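Nine-heme cytochrome c (Desulfovibrio desulfuricans, PDB 1OFW) transfers electrons through nine c-type hemes and may form part of a transmembrane redox complex that passes electrons to the cytoplasm for sulfate reduction. Local coordinates at residues 14-19 against 33-38; 131-136 against 160-165. All blocks are in the same frame, centred on the assembly; numbering follows the deposited sequence.

Contact 1: residues 14-19 against 33-38. With HEC (heme c), chain C.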
loop_
_atom_site.group_PDB
_atom_site.type_symbol
_atom_site.label_atom_id
_atom_site.label_comp_id
_atom_site.label_asym_id
_atom_site.label_seq_id
_atom_site.Cartn_x
_atom_site.Cartn_y
_atom_site.Cartn_z
ATOM N N ILE A 14 -18.530 7.465 -1.177
ATOM C CA ILE A 14 -19.177 6.947 -2.355
ATOM C C ILE A 14 -19.027 5.431 -2.404
ATOM O O ILE A 14 -17.880 5.000 -2.408
ATOM C CB ILE A 14 -18.528 7.539 -3.652
ATOM C CG1 ILE A 14 -18.588 9.060 -3.727
ATOM C CG2 ILE A 14 -19.088 6.874 -4.905
ATOM C CD1 ILE A 14 -17.659 9.745 -4.717
ATOM N N VAL A 15 -20.097 4.671 -2.498
ATOM C CA VAL A 15 -19.968 3.247 -2.825
ATOM C C VAL A 15 -19.800 3.092 -4.349
ATOM O O VAL A 15 -20.635 3.576 -5.122
ATOM C CB VAL A 15 -21.154 2.400 -2.389
ATOM C CG1 VAL A 15 -20.811 0.930 -2.542
ATOM C CG2 VAL A 15 -21.552 2.691 -0.938
ATOM N N MET A 16 -18.742 2.426 -4.773
ATOM C CA MET A 16 -18.411 2.105 -6.138
ATOM C C MET A 16 -18.675 0.638 -6.415
ATOM O O MET A 16 -18.166 -0.282 -5.773
ATOM C CB MET A 16 -16.943 2.432 -6.432
ATOM C CG MET A 16 -16.591 3.893 -6.146
ATOM S SD MET A 16 -14.846 4.260 -6.331
ATOM C CE MET A 16 -14.649 4.092 -8.097
ATOM N N PHE A 17 -19.532 0.397 -7.416
ATOM C CA PHE A 17 -19.985 -0.932 -7.738
ATOM C C PHE A 17 -19.424 -1.454 -9.043
ATOM O O PHE A 17 -18.931 -0.683 -9.878
ATOM C CB PHE A 17 -21.524 -0.938 -7.893
ATOM C CG PHE A 17 -22.257 -0.723 -6.593
ATOM C CD1 PHE A 17 -22.614 0.555 -6.204
ATOM C CD2 PHE A 17 -22.600 -1.769 -5.780
ATOM C CE1 PHE A 17 -23.285 0.720 -5.031
ATOM C CE2 PHE A 17 -23.277 -1.627 -4.588
ATOM C CZ PHE A 17 -23.640 -0.344 -4.221
ATOM N N PRO A 18 -19.475 -2.768 -9.218
ATOM C CA PRO A 18 -18.966 -3.377 -10.465
ATOM C C PRO A 18 -19.949 -3.212 -11.623
ATOM O O PRO A 18 -20.673 -4.128 -11.990
ATOM C CB PRO A 18 -18.798 -4.861 -10.084
ATOM C CG PRO A 18 -19.814 -5.053 -9.033
ATOM C CD PRO A 18 -19.910 -3.790 -8.271
ATOM N N VAL A 19 -19.881 -1.994 -12.177
ATOM C CA VAL A 19 -20.835 -1.593 -13.213
ATOM C C VAL A 19 -20.494 -2.204 -14.559
ATOM O O VAL A 19 -19.404 -2.075 -15.079
ATOM C CB VAL A 19 -20.871 -0.056 -13.280
ATOM C CG1 VAL A 19 -21.650 0.406 -14.506
ATOM C CG2 VAL A 19 -21.467 0.484 -11.977
ATOM N N VAL A 33 -16.448 -1.029 -3.252
ATOM C CA VAL A 33 -15.455 -0.130 -2.643
ATOM C C VAL A 33 -16.087 1.158 -2.148
ATOM O O VAL A 33 -16.766 1.826 -2.938
ATOM C CB VAL A 33 -14.367 0.195 -3.671
ATOM C CG1 VAL A 33 -13.396 1.211 -3.128
ATOM C CG2 VAL A 33 -13.631 -1.078 -4.100
ATOM N N VAL A 34 -15.858 1.495 -0.887
ATOM C CA VAL A 34 -16.318 2.794 -0.392
ATOM C C VAL A 34 -15.128 3.746 -0.460
ATOM O O VAL A 34 -14.115 3.595 0.228
ATOM C CB VAL A 34 -16.883 2.714 1.017
ATOM C CG1 VAL A 34 -17.331 4.106 1.456
ATOM C CG2 VAL A 34 -18.061 1.752 1.083
ATOM N N PHE A 35 -15.200 4.712 -1.346
ATOM C CA PHE A 35 -14.179 5.677 -1.648
ATOM C C PHE A 35 -14.471 6.948 -0.864
ATOM O O PHE A 35 -15.568 7.495 -0.981
ATOM C CB PHE A 35 -14.159 5.953 -3.150
ATOM C CG PHE A 35 -13.185 7.038 -3.550
ATOM C CD1 PHE A 35 -11.811 6.820 -3.513
ATOM C CD2 PHE A 35 -13.602 8.286 -3.948
ATOM C CE1 PHE A 35 -10.912 7.776 -3.871
ATOM C CE2 PHE A 35 -12.680 9.239 -4.313
ATOM C CZ PHE A 35 -11.321 9.036 -4.265
ATOM N N ASN A 36 -13.520 7.421 -0.062
ATOM C CA ASN A 36 -13.662 8.622 0.745
ATOM C C ASN A 36 -13.183 9.822 -0.046
ATOM O O ASN A 36 -11.997 10.187 -0.100
ATOM C CB ASN A 36 -12.892 8.442 2.071
ATOM C CG ASN A 36 -13.327 9.497 3.074
ATOM O OD1 ASN A 36 -13.530 10.639 2.668
ATOM N ND2 ASN A 36 -13.450 9.128 4.354
ATOM N N HIS A 37 -14.138 10.441 -0.760
ATOM C CA HIS A 37 -13.830 11.535 -1.648
ATOM C C HIS A 37 -13.339 12.748 -0.871
ATOM O O HIS A 37 -12.464 13.476 -1.317
ATOM C CB HIS A 37 -15.065 11.885 -2.501
ATOM C CG HIS A 37 -14.743 12.648 -3.740
ATOM N ND1 HIS A 37 -14.394 13.975 -3.794
ATOM C CD2 HIS A 37 -14.678 12.241 -5.048
ATOM C CE1 HIS A 37 -14.155 14.337 -5.040
ATOM N NE2 HIS A 37 -14.319 13.296 -5.835
ATOM N N LEU A 38 -13.935 12.944 0.306
ATOM C CA LEU A 38 -13.564 14.088 1.149
ATOM C C LEU A 38 -12.075 14.039 1.460
ATOM O O LEU A 38 -11.407 15.064 1.303
ATOM C CB LEU A 38 -14.423 14.068 2.405
ATOM C CG LEU A 38 -14.121 15.162 3.451
ATOM C CD1 LEU A 38 -14.712 16.476 2.988
ATOM C CD2 LEU A 38 -14.611 14.792 4.839
HETATM FE FE HEC C . -13.974 13.223 -7.816
HETATM C CHA HEC C . -16.616 11.087 -7.962
HETATM C CHB HEC C . -16.025 15.867 -8.554
HETATM C CHC HEC C . -11.437 15.376 -7.140
HETATM C CHD HEC C . -11.816 10.578 -7.610
HETATM N NA HEC C . -15.910 13.428 -8.192
HETATM C C1A HEC C . -16.857 12.429 -8.171
HETATM C C2A HEC C . -18.165 13.008 -8.461
HETATM C C3A HEC C . -17.991 14.324 -8.636
HETATM C C4A HEC C . -16.584 14.613 -8.471
HETATM C CMA HEC C . -19.019 15.431 -8.957
HETATM C CAA HEC C . -19.485 12.217 -8.582
HETATM C CBA HEC C . -19.642 11.883 -10.085
HETATM C CGA HEC C . -20.728 10.916 -10.471
HETATM O O1A HEC C . -21.126 10.032 -9.686
HETATM O O2A HEC C . -21.202 11.066 -11.631
HETATM N NB HEC C . -13.766 15.205 -7.893
HETATM C C1B HEC C . -14.721 16.159 -8.243
HETATM C C2B HEC C . -14.118 17.479 -8.209
HETATM C C3B HEC C . -12.859 17.354 -7.753
HETATM C C4B HEC C . -12.643 15.914 -7.562
HETATM C CMB HEC C . -14.870 18.770 -8.620
HETATM C CAB HEC C . -11.795 18.402 -7.452
HETATM C CBB HEC C . -12.229 19.395 -6.367
HETATM N NC HEC C . -12.030 13.013 -7.460
HETATM C C1C HEC C . -11.152 14.023 -7.200
HETATM C C2C HEC C . -9.834 13.483 -6.986
HETATM C C3C HEC C . -9.915 12.152 -7.156
HETATM C C4C HEC C . -11.290 11.835 -7.436
HETATM C CMC HEC C . -8.582 14.337 -6.693
HETATM C CAC HEC C . -8.807 11.094 -7.162
HETATM C CBC HEC C . -7.951 11.046 -5.892
HETATM N ND HEC C . -14.166 11.241 -7.845
HETATM C C1D HEC C . -13.162 10.296 -7.738
HETATM C C2D HEC C . -13.730 8.982 -7.737
HETATM C C3D HEC C . -15.071 9.107 -7.748
HETATM C C4D HEC C . -15.342 10.540 -7.853
HETATM C CMD HEC C . -12.861 7.691 -7.691
HETATM C CAD HEC C . -16.137 8.015 -7.656
HETATM C CBD HEC C . -16.752 7.645 -9.023
HETATM C CGD HEC C . -17.857 6.573 -8.807
HETATM O O1D HEC C . -17.736 5.558 -9.520
HETATM O O2D HEC C . -18.781 6.752 -7.998
#

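Contact 2: residues 131-136 against 160-165. With HEC (heme c), chain G.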
loop_
_atom_site.group_PDB
_atom_site.type_symbol
_atom_site.label_atom_id
_atom_site.label_comp_id
_atom_site.label_asym_id
_atom_site.label_seq_id
_atom_site.Cartn_x
_atom_site.Cartn_y
_atom_site.Cartn_z
ATOM N N HIS A 131 -11.883 -2.953 -0.978
ATOM C CA HIS A 131 -13.098 -3.766 -1.124
ATOM C C HIS A 131 -13.651 -4.058 0.266
ATOM O O HIS A 131 -13.425 -5.099 0.876
ATOM C CB HIS A 131 -12.760 -5.019 -1.944
ATOM C CG HIS A 131 -12.381 -4.725 -3.368
ATOM N ND1 HIS A 131 -13.370 -4.527 -4.341
ATOM C CD2 HIS A 131 -11.204 -4.593 -4.020
ATOM C CE1 HIS A 131 -12.792 -4.286 -5.495
ATOM N NE2 HIS A 131 -11.467 -4.317 -5.351
ATOM N N ASN A 132 -14.320 -3.038 0.782
ATOM C CA ASN A 132 -14.464 -2.777 2.215
ATOM C C ASN A 132 -15.884 -2.484 2.645
ATOM O O ASN A 132 -16.069 -1.962 3.762
ATOM C CB ASN A 132 -13.548 -1.582 2.539
ATOM C CG ASN A 132 -13.947 -0.273 1.901
ATOM O OD1 ASN A 132 -14.987 -0.138 1.282
ATOM N ND2 ASN A 132 -13.152 0.782 2.016
ATOM N N ILE A 133 -16.887 -2.765 1.864
ATOM C CA ILE A 133 -18.279 -2.432 2.187
ATOM C C ILE A 133 -18.822 -2.966 3.497
ATOM O O ILE A 133 -18.539 -4.083 3.914
ATOM C CB ILE A 133 -19.259 -2.969 1.098
ATOM C CG1 ILE A 133 -20.638 -2.304 1.213
ATOM C CG2 ILE A 133 -19.405 -4.484 1.124
ATOM C CD1 ILE A 133 -20.655 -0.832 0.928
ATOM N N THR A 134 -19.731 -2.180 4.096
ATOM C CA THR A 134 -20.434 -2.595 5.283
ATOM C C THR A 134 -21.191 -3.907 5.078
ATOM O O THR A 134 -21.819 -4.147 4.054
ATOM C CB THR A 134 -21.434 -1.556 5.822
ATOM O OG1 THR A 134 -22.220 -2.164 6.864
ATOM C CG2 THR A 134 -22.409 -1.116 4.742
ATOM N N PRO A 135 -21.149 -4.796 6.082
ATOM C CA PRO A 135 -21.962 -6.014 6.016
ATOM C C PRO A 135 -23.438 -5.749 5.912
ATOM O O PRO A 135 -24.203 -6.629 5.536
ATOM C CB PRO A 135 -21.706 -6.685 7.372
ATOM C CG PRO A 135 -20.340 -6.207 7.744
ATOM C CD PRO A 135 -20.317 -4.762 7.308
ATOM N N SER A 136 -23.897 -4.548 6.201
ATOM C CA SER A 136 -25.319 -4.240 6.113
ATOM C C SER A 136 -25.882 -4.170 4.706
ATOM O O SER A 136 -27.094 -4.297 4.477
ATOM C CB SER A 136 -25.545 -2.887 6.809
ATOM O OG SER A 136 -25.106 -2.986 8.156
ATOM N N ALA A 160 -21.678 5.962 4.401
ATOM C CA ALA A 160 -21.441 6.531 5.728
ATOM C C ALA A 160 -21.343 5.479 6.798
ATOM O O ALA A 160 -20.536 5.557 7.726
ATOM C CB ALA A 160 -22.570 7.501 6.053
ATOM N N GLU A 161 -22.171 4.456 6.726
ATOM C CA GLU A 161 -22.121 3.364 7.688
ATOM C C GLU A 161 -20.761 2.692 7.633
ATOM O O GLU A 161 -20.111 2.384 8.623
ATOM C CB GLU A 161 -23.258 2.376 7.422
ATOM C CG GLU A 161 -23.166 1.150 8.298
ATOM C CD GLU A 161 -24.366 0.231 8.107
ATOM O OE1 GLU A 161 -25.198 0.474 7.216
ATOM O OE2 GLU A 161 -24.457 -0.747 8.877
ATOM N N THR A 162 -20.290 2.488 6.410
ATOM C CA THR A 162 -18.969 1.873 6.244
ATOM C C THR A 162 -17.881 2.732 6.824
ATOM O O THR A 162 -17.040 2.282 7.626
ATOM C CB THR A 162 -18.711 1.625 4.743
ATOM O OG1 THR A 162 -19.708 0.767 4.222
ATOM C CG2 THR A 162 -17.376 0.901 4.527
ATOM N N VAL A 163 -17.829 4.013 6.440
ATOM C CA VAL A 163 -16.792 4.922 6.910
ATOM C C VAL A 163 -16.803 5.022 8.434
ATOM O O VAL A 163 -15.747 5.025 9.090
ATOM C CB VAL A 163 -16.888 6.321 6.284
ATOM C CG1 VAL A 163 -16.007 7.319 6.993
ATOM C CG2 VAL A 163 -16.494 6.221 4.809
ATOM N N LEU A 164 -18.012 5.088 9.006
ATOM C CA LEU A 164 -18.044 5.335 10.449
ATOM C C LEU A 164 -17.620 4.127 11.246
ATOM O O LEU A 164 -17.192 4.290 12.404
ATOM C CB LEU A 164 -19.454 5.829 10.797
ATOM C CG LEU A 164 -19.770 7.224 10.223
ATOM C CD1 LEU A 164 -21.237 7.541 10.459
ATOM C CD2 LEU A 164 -18.881 8.310 10.825
ATOM N N ALA A 165 -17.689 2.929 10.694
ATOM C CA ALA A 165 -17.253 1.745 11.417
ATOM C C ALA A 165 -15.787 1.382 11.122
ATOM O O ALA A 165 -15.334 0.353 11.641
ATOM C CB ALA A 165 -18.080 0.534 11.081
HETATM FE FE HEC G . -10.168 -3.992 -6.862
HETATM C CHA HEC G . -12.822 -3.340 -8.930
HETATM C CHB HEC G . -10.294 -7.271 -7.783
HETATM C CHC HEC G . -7.494 -4.653 -4.852
HETATM C CHD HEC G . -10.036 -0.691 -5.998
HETATM N NA HEC G . -11.305 -5.045 -8.122
HETATM C C1A HEC G . -12.356 -4.621 -8.948
HETATM C C2A HEC G . -12.787 -5.692 -9.818
HETATM C C3A HEC G . -12.071 -6.773 -9.483
HETATM C C4A HEC G . -11.151 -6.393 -8.414
HETATM C CMA HEC G . -12.151 -8.197 -10.066
HETATM C CAA HEC G . -13.846 -5.535 -10.916
HETATM C CBA HEC G . -15.293 -5.615 -10.384
HETATM C CGA HEC G . -15.680 -6.969 -9.826
HETATM O O1A HEC G . -15.611 -7.968 -10.605
HETATM O O2A HEC G . -16.080 -7.023 -8.637
HETATM N NB HEC G . -9.129 -5.633 -6.410
HETATM C C1B HEC G . -9.353 -6.933 -6.830
HETATM C C2B HEC G . -8.470 -7.841 -6.122
HETATM C C3B HEC G . -7.683 -7.085 -5.322
HETATM C C4B HEC G . -8.083 -5.713 -5.506
HETATM C CMB HEC G . -8.523 -9.372 -6.273
HETATM C CAB HEC G . -6.583 -7.499 -4.338
HETATM C CBB HEC G . -5.539 -8.419 -5.048
HETATM N NC HEC G . -9.034 -2.901 -5.646
HETATM C C1C HEC G . -7.964 -3.353 -4.897
HETATM C C2C HEC G . -7.405 -2.256 -4.159
HETATM C C3C HEC G . -8.116 -1.148 -4.465
HETATM C C4C HEC G . -9.116 -1.551 -5.413
HETATM C CMC HEC G . -6.231 -2.440 -3.175
HETATM C CAC HEC G . -8.008 0.268 -3.869
HETATM C CBC HEC G . -6.586 0.868 -3.969
HETATM N ND HEC G . -11.228 -2.364 -7.332
HETATM C C1D HEC G . -11.063 -1.098 -6.817
HETATM C C2D HEC G . -12.159 -0.245 -7.254
HETATM C C3D HEC G . -12.948 -0.997 -8.038
HETATM C C4D HEC G . -12.354 -2.301 -8.144
HETATM C CMD HEC G . -12.326 1.245 -6.868
HETATM C CAD HEC G . -14.273 -0.559 -8.703
HETATM C CBD HEC G . -15.459 -0.779 -7.717
HETATM C CGD HEC G . -15.926 -2.205 -7.663
HETATM O O1D HEC G . -15.982 -2.861 -6.575
HETATM O O2D HEC G . -16.287 -2.715 -8.758
#

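Contact 1: residues 14-19 against 33-38
I14 to M16 and V33 to F35 run antiparallel, their strand axes 4.6 Å apart at closest, with I14 facing F35 and M16 facing V33 as hydrogen-bonded pairs. Four backbone bonds join them, including F35 N to I14 O at 2.9 Å and M16 N to V33 O at 2.8 Å. Between these pairs V15 and V34 form a non-hydrogen-bonded pair whose branched side chains meet through CG2 of each at 4.1 Å; compact and apolar, they suit the face that packs against helix 152-164. The opposite face carries I14, M16, V33 and F35. This two-stranded sheet belongs to the class III cytochrome c family region and leads into helix 37-43, whose first residue, H37, is an axial ligand of heme 1, with NE2 2.0 Å from the iron; H51 is the other ligand. E41 bonds to H37 ND1 and limits rotation of the imidazole. The chi1 of F35 (176°) swings its flat ring, suited to a heme surface, over pyrrole D on the H37 side, CE2 3.6 Å from heme C2D and the methyl CMD over one ring face. Branched, apolar I14 touches both aromatics through CD1, at the edge of F35 and 3.9 Å from H37 CD2. M16, a flexible thioether, sets SD obliquely against F35 in a Met-aromatic contact, and its bend at chi3 (69°) takes CE to 3.7 Å from heme propionate O1D.

Contact 2: residues 131-136 against 160-165
T134 and T162 meet at a slant, the hydroxyl of T162 lying beside the backbone N of T134. T134 N donates to T162 OG1 at 2.9 Å, in a bond bent to 139° at the hydrogen. With chi1 at -60°, OG1 lies beside T162's own N, while CG2 takes the branch anti to that N and comes 3.2 Å from N132 O. The same hydroxyl bonds to the carbonyl of L158 one turn back along the helix. Threonine suits this buried place because its oxygen serves helix and loop together while its methyl packs against the loop backbone. I133 crosses T162 at about a right angle, bringing CD1 to within 3.8 Å of T162 OG1. On the more exposed side E161 is fully extended and passes T134 nearly at right angles, its carboxylate arriving alongside S136. S136 OG is modelled 2.4 Å from E161 OE2, too short for an ordinary hydrogen bond, so the details of this pairing are doubtful. T134 OG1 accepts the N-H of S136 (N to OG1 3.0 Å), nearly straight, an ST turn that folds the chain where P135 stiffens it. At the other end, H131 closes the CXXCH sequence of heme 5 and binds its iron through NE2 at 2.0 Å, opposite H81, while ND1 is held by the carbonyl of K31. The loop thus runs from this heme, after helix 124-130, to helix 139-147, lying against helix 152-164, with I133 packed on V15 and V34 of the two neighbouring strands.

Contacts 1 and 2 follow one another along the chain and adjoin in space, their centres 11 Å apart. The strand 33-36 bridges them: N132 OD1 lies 2.9 Å from V34 N, a probable hydrogen bond that uses the strand edge facing away from 14-16, and V34 CG2 packs on T162 CG2 at 3.6 Å. Each contact supplies an axial histidine to a different heme, H37 to heme 1 and H131 to heme 5. The FE of HEC (chain C), heme 1, and the FE of HEC (chain G), heme 5, are 17.7 Å apart. Contact 1 reaches heme 5 as well: V33 CG2 sits 3.5 Å from H131 ND1, and M16 CE, next to heme 1, is 3.9 Å from CMD of heme 5.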